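Local coordinates for elongation factor G (Thermus thermophilus, PDB 2DY1), which binds GTP with magnesium and probably works as a GTPase elongation factor in the translocation step of protein synthesis, at residues P155-W169 and L246-I259. Numbering follows the deposited sequence.
Sequences PILPIDLPLYEGGKW and LLYPVALASGEREI. With GTP (guanosine-5'-triphosphate), chain C.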
loop_
_atom_site.group_PDB
_atom_site.type_symbol
_atom_site.label_atom_id
_atom_site.label_comp_id
_atom_site.label_asym_id
_atom_site.label_seq_id
_atom_site.Cartn_x
_atom_site.Cartn_y
_atom_site.Cartn_z
ATOM N N PRO A 155 -9.106 -1.199 -25.410
ATOM C CA PRO A 155 -10.450 -1.515 -25.876
ATOM C C PRO A 155 -11.644 -1.017 -25.070
ATOM O O PRO A 155 -12.456 -1.801 -24.593
ATOM C CB PRO A 155 -10.410 -3.036 -26.031
ATOM C CG PRO A 155 -9.500 -3.447 -24.928
ATOM C CD PRO A 155 -8.408 -2.411 -24.936
ATOM N N ILE A 156 -11.768 0.299 -24.953
ATOM C CA ILE A 156 -12.916 0.855 -24.247
ATOM C C ILE A 156 -14.157 0.710 -25.119
ATOM O O ILE A 156 -14.071 0.562 -26.349
ATOM C CB ILE A 156 -12.713 2.342 -23.873
ATOM C CG1 ILE A 156 -12.385 3.168 -25.121
ATOM C CG2 ILE A 156 -11.614 2.452 -22.842
ATOM C CD1 ILE A 156 -13.158 4.460 -25.218
ATOM N N LEU A 157 -15.321 0.748 -24.486
ATOM C CA LEU A 157 -16.573 0.589 -25.203
ATOM C C LEU A 157 -17.550 1.636 -24.672
ATOM O O LEU A 157 -18.132 1.469 -23.606
ATOM C CB LEU A 157 -17.125 -0.816 -24.960
ATOM C CG LEU A 157 -18.305 -1.233 -25.837
ATOM C CD1 LEU A 157 -17.791 -1.645 -27.212
ATOM C CD2 LEU A 157 -19.036 -2.382 -25.201
ATOM N N PRO A 158 -17.743 2.730 -25.415
ATOM C CA PRO A 158 -18.673 3.767 -24.942
ATOM C C PRO A 158 -20.117 3.292 -24.875
ATOM O O PRO A 158 -20.695 2.899 -25.876
ATOM C CB PRO A 158 -18.502 4.895 -25.966
ATOM C CG PRO A 158 -17.107 4.657 -26.519
ATOM C CD PRO A 158 -17.044 3.152 -26.637
ATOM N N ILE A 159 -20.702 3.319 -23.688
ATOM C CA ILE A 159 -22.091 2.932 -23.511
ATOM C C ILE A 159 -22.937 4.193 -23.566
ATOM O O ILE A 159 -24.029 4.208 -24.136
ATOM C CB ILE A 159 -22.321 2.260 -22.125
ATOM C CG1 ILE A 159 -21.466 0.994 -22.013
ATOM C CG2 ILE A 159 -23.804 1.990 -21.899
ATOM C CD1 ILE A 159 -21.679 -0.001 -23.135
ATOM N N ASP A 160 -22.418 5.260 -22.964
ATOM C CA ASP A 160 -23.150 6.519 -22.889
ATOM C C ASP A 160 -22.399 7.652 -23.553
ATOM O O ASP A 160 -21.163 7.653 -23.587
ATOM C CB ASP A 160 -23.295 6.983 -21.428
ATOM C CG ASP A 160 -24.041 6.003 -20.561
ATOM O OD1 ASP A 160 -25.133 5.570 -20.986
ATOM O OD2 ASP A 160 -23.546 5.694 -19.443
ATOM N N LEU A 161 -23.181 8.612 -24.041
ATOM C CA LEU A 161 -22.662 9.877 -24.560
ATOM C C LEU A 161 -23.465 10.921 -23.764
ATOM O O LEU A 161 -24.555 10.654 -23.279
ATOM C CB LEU A 161 -22.912 10.033 -26.057
ATOM C CG LEU A 161 -22.115 9.068 -26.928
ATOM C CD1 LEU A 161 -22.504 9.333 -28.384
ATOM C CD2 LEU A 161 -20.613 9.223 -26.730
ATOM N N PRO A 162 -22.926 12.128 -23.615
ATOM C CA PRO A 162 -23.656 13.139 -22.851
ATOM C C PRO A 162 -24.792 13.831 -23.575
ATOM O O PRO A 162 -24.695 14.126 -24.779
ATOM C CB PRO A 162 -22.566 14.128 -22.452
ATOM C CG PRO A 162 -21.567 14.019 -23.582
ATOM C CD PRO A 162 -21.573 12.567 -23.987
ATOM N N LEU A 163 -25.883 14.062 -22.848
ATOM C CA LEU A 163 -26.992 14.824 -23.412
ATOM C C LEU A 163 -26.837 16.251 -22.913
ATOM O O LEU A 163 -26.759 16.494 -21.713
ATOM C CB LEU A 163 -28.346 14.267 -22.964
ATOM C CG LEU A 163 -29.544 15.051 -23.496
ATOM C CD1 LEU A 163 -29.600 14.860 -25.015
ATOM C CD2 LEU A 163 -30.842 14.540 -22.862
ATOM N N TYR A 164 -26.750 17.202 -23.841
ATOM C CA TYR A 164 -26.623 18.607 -23.478
ATOM C C TYR A 164 -27.844 19.401 -23.905
ATOM O O TYR A 164 -28.519 19.053 -24.877
ATOM C CB TYR A 164 -25.427 19.252 -24.177
ATOM C CG TYR A 164 -24.078 18.818 -23.667
ATOM C CD1 TYR A 164 -23.522 19.407 -22.528
ATOM C CD2 TYR A 164 -23.353 17.829 -24.320
ATOM C CE1 TYR A 164 -22.263 19.010 -22.057
ATOM C CE2 TYR A 164 -22.105 17.439 -23.864
ATOM C CZ TYR A 164 -21.562 18.026 -22.740
ATOM O OH TYR A 164 -20.299 17.650 -22.307
ATOM N N GLU A 165 -28.108 20.474 -23.172
ATOM C CA GLU A 165 -29.187 21.399 -23.509
ATOM C C GLU A 165 -28.546 22.767 -23.340
ATOM O O GLU A 165 -28.158 23.159 -22.240
ATOM C CB GLU A 165 -30.396 21.223 -22.578
ATOM C CG GLU A 165 -31.213 19.991 -22.905
ATOM C CD GLU A 165 -32.346 19.746 -21.922
ATOM O OE1 GLU A 165 -32.468 20.535 -20.963
ATOM O OE2 GLU A 165 -33.095 18.759 -22.116
ATOM N N GLY A 166 -28.383 23.472 -24.454
ATOM C CA GLY A 166 -27.778 24.790 -24.402
ATOM C C GLY A 166 -26.456 24.830 -23.657
ATOM O O GLY A 166 -26.217 25.733 -22.850
ATOM N N GLY A 167 -25.595 23.850 -23.916
ATOM C CA GLY A 167 -24.297 23.819 -23.259
ATOM C C GLY A 167 -24.254 23.212 -21.865
ATOM O O GLY A 167 -23.174 23.012 -21.317
ATOM N N LYS A 168 -25.417 22.909 -21.295
ATOM C CA LYS A 168 -25.482 22.334 -19.962
ATOM C C LYS A 168 -25.676 20.820 -20.028
ATOM O O LYS A 168 -26.552 20.337 -20.753
ATOM C CB LYS A 168 -26.645 22.959 -19.198
ATOM C CG LYS A 168 -26.873 22.390 -17.804
ATOM C CD LYS A 168 -28.095 23.025 -17.176
ATOM C CE LYS A 168 -28.369 22.491 -15.783
ATOM N NZ LYS A 168 -29.671 23.007 -15.270
ATOM N N TRP A 169 -24.866 20.079 -19.277
ATOM C CA TRP A 169 -24.994 18.611 -19.253
ATOM C C TRP A 169 -26.223 18.274 -18.417
ATOM O O TRP A 169 -26.285 18.623 -17.236
ATOM C CB TRP A 169 -23.756 17.991 -18.623
ATOM C CG TRP A 169 -23.874 16.508 -18.436
ATOM C CD1 TRP A 169 -24.317 15.593 -19.361
ATOM C CD2 TRP A 169 -23.504 15.764 -17.276
ATOM N NE1 TRP A 169 -24.238 14.322 -18.843
ATOM C CE2 TRP A 169 -23.742 14.397 -17.565
ATOM C CE3 TRP A 169 -22.993 16.117 -16.017
ATOM C CZ2 TRP A 169 -23.482 13.380 -16.645
ATOM C CZ3 TRP A 169 -22.740 15.101 -15.095
ATOM C CH2 TRP A 169 -22.986 13.748 -15.421
ATOM N N LEU A 246 -11.732 -8.109 -22.357
ATOM C CA LEU A 246 -11.520 -7.744 -23.755
ATOM C C LEU A 246 -12.188 -6.426 -24.148
ATOM O O LEU A 246 -11.897 -5.863 -25.208
ATOM C CB LEU A 246 -12.015 -8.872 -24.664
ATOM C CG LEU A 246 -11.329 -10.231 -24.450
ATOM C CD1 LEU A 246 -11.981 -11.253 -25.361
ATOM C CD2 LEU A 246 -9.838 -10.119 -24.732
ATOM N N LEU A 247 -13.095 -5.944 -23.299
ATOM C CA LEU A 247 -13.766 -4.674 -23.557
ATOM C C LEU A 247 -13.980 -4.012 -22.205
ATOM O O LEU A 247 -14.278 -4.688 -21.229
ATOM C CB LEU A 247 -15.114 -4.872 -24.236
ATOM C CG LEU A 247 -15.117 -5.339 -25.710
ATOM C CD1 LEU A 247 -16.566 -5.498 -26.168
ATOM C CD2 LEU A 247 -14.360 -4.340 -26.584
ATOM N N TYR A 248 -13.851 -2.692 -22.174
ATOM C CA TYR A 248 -14.023 -1.929 -20.939
ATOM C C TYR A 248 -15.158 -0.925 -21.160
ATOM O O TYR A 248 -14.946 0.125 -21.758
ATOM C CB TYR A 248 -12.732 -1.175 -20.619
ATOM C CG TYR A 248 -11.499 -2.064 -20.582
ATOM C CD1 TYR A 248 -10.368 -1.739 -21.327
ATOM C CD2 TYR A 248 -11.474 -3.230 -19.809
ATOM C CE1 TYR A 248 -9.235 -2.550 -21.318
ATOM C CE2 TYR A 248 -10.349 -4.046 -19.795
ATOM C CZ TYR A 248 -9.235 -3.696 -20.556
ATOM O OH TYR A 248 -8.124 -4.515 -20.547
ATOM N N PRO A 249 -16.368 -1.225 -20.671
ATOM C CA PRO A 249 -17.479 -0.284 -20.870
ATOM C C PRO A 249 -17.189 1.057 -20.213
ATOM O O PRO A 249 -16.576 1.091 -19.146
ATOM C CB PRO A 249 -18.657 -0.964 -20.186
ATOM C CG PRO A 249 -18.279 -2.431 -20.153
ATOM C CD PRO A 249 -16.793 -2.398 -19.885
ATOM N N VAL A 250 -17.626 2.144 -20.857
ATOM C CA VAL A 250 -17.448 3.481 -20.298
ATOM C C VAL A 250 -18.835 4.084 -20.100
ATOM O O VAL A 250 -19.600 4.279 -21.056
ATOM C CB VAL A 250 -16.639 4.397 -21.249
ATOM C CG1 VAL A 250 -16.452 5.789 -20.615
ATOM C CG2 VAL A 250 -15.290 3.782 -21.549
ATOM N N ALA A 251 -19.158 4.370 -18.846
ATOM C CA ALA A 251 -20.439 4.939 -18.479
ATOM C C ALA A 251 -20.232 6.370 -17.989
ATOM O O ALA A 251 -19.122 6.769 -17.648
ATOM C CB ALA A 251 -21.085 4.100 -17.369
ATOM N N LEU A 252 -21.320 7.120 -17.983
ATOM C CA LEU A 252 -21.300 8.499 -17.526
ATOM C C LEU A 252 -22.281 8.626 -16.369
ATOM O O LEU A 252 -23.464 8.293 -16.517
ATOM C CB LEU A 252 -21.731 9.396 -18.702
ATOM C CG LEU A 252 -21.780 10.915 -18.671
ATOM C CD1 LEU A 252 -20.442 11.520 -18.264
ATOM C CD2 LEU A 252 -22.159 11.363 -20.091
ATOM N N ALA A 253 -21.810 9.108 -15.214
ATOM C CA ALA A 253 -22.709 9.282 -14.072
ATOM C C ALA A 253 -22.084 10.255 -13.087
ATOM O O ALA A 253 -20.865 10.367 -13.010
ATOM C CB ALA A 253 -22.978 7.929 -13.371
ATOM N N SER A 254 -22.933 10.960 -12.345
ATOM C CA SER A 254 -22.459 11.906 -11.340
ATOM C C SER A 254 -23.366 11.800 -10.119
ATOM O O SER A 254 -24.581 11.912 -10.228
ATOM C CB SER A 254 -22.517 13.338 -11.857
ATOM O OG SER A 254 -22.389 14.249 -10.774
ATOM N N GLY A 255 -22.771 11.565 -8.950
ATOM C CA GLY A 255 -23.602 11.497 -7.762
ATOM C C GLY A 255 -23.969 12.893 -7.281
ATOM O O GLY A 255 -24.956 13.071 -6.585
ATOM N N GLU A 256 -23.190 13.889 -7.709
ATOM C CA GLU A 256 -23.419 15.280 -7.291
ATOM C C GLU A 256 -24.592 15.872 -8.069
ATOM O O GLU A 256 -25.451 16.523 -7.497
ATOM C CB GLU A 256 -22.152 16.093 -7.538
ATOM C CG GLU A 256 -22.136 17.476 -6.924
ATOM C CD GLU A 256 -21.925 17.429 -5.429
ATOM O OE1 GLU A 256 -21.082 16.616 -4.980
ATOM O OE2 GLU A 256 -22.591 18.204 -4.709
ATOM N N ARG A 257 -24.635 15.619 -9.374
ATOM C CA ARG A 257 -25.728 16.117 -10.216
ATOM C C ARG A 257 -26.889 15.116 -10.277
ATOM O O ARG A 257 -27.929 15.403 -10.869
ATOM C CB ARG A 257 -25.221 16.359 -11.650
ATOM C CG ARG A 257 -24.075 17.331 -11.795
ATOM C CD ARG A 257 -24.509 18.720 -11.390
ATOM N NE ARG A 257 -25.673 19.137 -12.158
ATOM C CZ ARG A 257 -26.462 20.156 -11.829
ATOM N NH1 ARG A 257 -26.213 20.869 -10.737
ATOM N NH2 ARG A 257 -27.508 20.458 -12.590
ATOM N N GLU A 258 -26.714 13.949 -9.653
ATOM C CA GLU A 258 -27.702 12.878 -9.668
ATOM C C GLU A 258 -28.131 12.543 -11.094
ATOM O O GLU A 258 -29.319 12.499 -11.405
ATOM C CB GLU A 258 -28.928 13.213 -8.808
ATOM C CG GLU A 258 -28.656 13.029 -7.309
ATOM C CD GLU A 258 -28.647 11.564 -6.847
ATOM O OE1 GLU A 258 -28.618 10.613 -7.695
ATOM O OE2 GLU A 258 -28.663 11.384 -5.602
ATOM N N ILE A 259 -27.140 12.319 -11.946
ATOM C CA ILE A 259 -27.378 11.943 -13.336
ATOM C C ILE A 259 -26.813 10.544 -13.592
ATOM O O ILE A 259 -25.650 10.272 -13.278
ATOM C CB ILE A 259 -26.689 12.936 -14.308
ATOM C CG1 ILE A 259 -27.410 14.288 -14.270
ATOM C CG2 ILE A 259 -26.678 12.358 -15.740
ATOM C CD1 ILE A 259 -26.682 15.386 -15.082
HETATM P PG GTP C . -11.227 9.975 -2.367
HETATM O O1G GTP C . -10.423 11.067 -1.505
HETATM O O2G GTP C . -12.036 9.011 -1.371
HETATM O O3G GTP C . -10.360 9.219 -3.299
HETATM O O3B GTP C . -12.303 10.887 -3.145
HETATM P PB GTP C . -13.619 10.331 -3.876
HETATM O O1B GTP C . -13.224 9.736 -5.175
HETATM O O2B GTP C . -14.392 9.483 -2.937
HETATM O O3A GTP C . -14.383 11.694 -4.240
HETATM P PA GTP C . -15.518 12.361 -3.325
HETATM O O1A GTP C . -16.784 11.618 -3.511
HETATM O O2A GTP C . -14.989 12.530 -1.952
HETATM O "O5'" GTP C . -15.707 13.806 -4.003
HETATM C "C5'" GTP C . -14.690 14.790 -3.812
HETATM C "C4'" GTP C . -15.220 16.168 -4.204
HETATM O "O4'" GTP C . -15.745 16.041 -5.536
HETATM C "C3'" GTP C . -16.399 16.548 -3.306
HETATM O "O3'" GTP C . -16.440 17.970 -3.164
HETATM C "C2'" GTP C . -17.604 16.061 -4.110
HETATM O "O2'" GTP C . -18.743 16.866 -3.791
HETATM C "C1'" GTP C . -17.124 16.439 -5.511
HETATM N N9 GTP C . -17.853 15.726 -6.584
HETATM C C8 GTP C . -18.006 14.407 -6.687
HETATM N N7 GTP C . -18.595 14.114 -7.845
HETATM C C5 GTP C . -18.827 15.256 -8.486
HETATM C C6 GTP C . -19.406 15.569 -9.711
HETATM O O6 GTP C . -19.795 14.695 -10.485
HETATM N N1 GTP C . -19.510 16.917 -10.077
HETATM C C2 GTP C . -19.032 17.914 -9.218
HETATM N N2 GTP C . -19.126 19.195 -9.563
HETATM N N3 GTP C . -18.474 17.573 -8.046
HETATM C C4 GTP C . -18.365 16.288 -7.677
HETATM O O HOH W 1 -28.150 19.143 -15.071
#
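In the P-loop GTPase domain, strands 156-165 and 248-252 run parallel side by side in the central sheet, and the loop that follows the second strand carries S254 and E256 to the GTP. Pairing begins where Y248 N donates to P155 O, and L157 N to Y248 O, V250 N to L157 O and I159 N to V250 O continue it. Past I159 the strands diverge, and a side chain takes over from the backbone: D160 OD2 accepts from L252 N at 3.0 Å through its anti lone pair. The aspartate CG stands beside its own backbone N (chi1 -60°), which swings the carboxylate across to strand 248-252. Beyond it, L252 packs on both P162 and W169: CD2 lies 3.7 Å from P162 CB, and CG 3.6 Å from W169 CZ2 as the two side chains slide past each other. CG anti to the backbone N (chi1 174°) carries the W169 indole across to 252-259. I259 CD1 sits over the six-membered ring, 3.7 Å from its centroid, a CH-pi contact, while S254 CB meets the ring edge 3.6 Å from CH2. A water donates to W169 O and accepts from R257 NH2; the R257 side chain also touches D137, another GTP-binding residue. S254 OG accepts from R257 N in an ST motif and donates to GTP O6 at 2.6 Å; E256 OE1 takes the ribose O2' hydroxyl. One serine hydroxyl thus both closes its own turn and reads the guanine carbonyl, and the packing of W169 on S254 CB and I259 is consistent with the hairpin steadying the base-recognition loop.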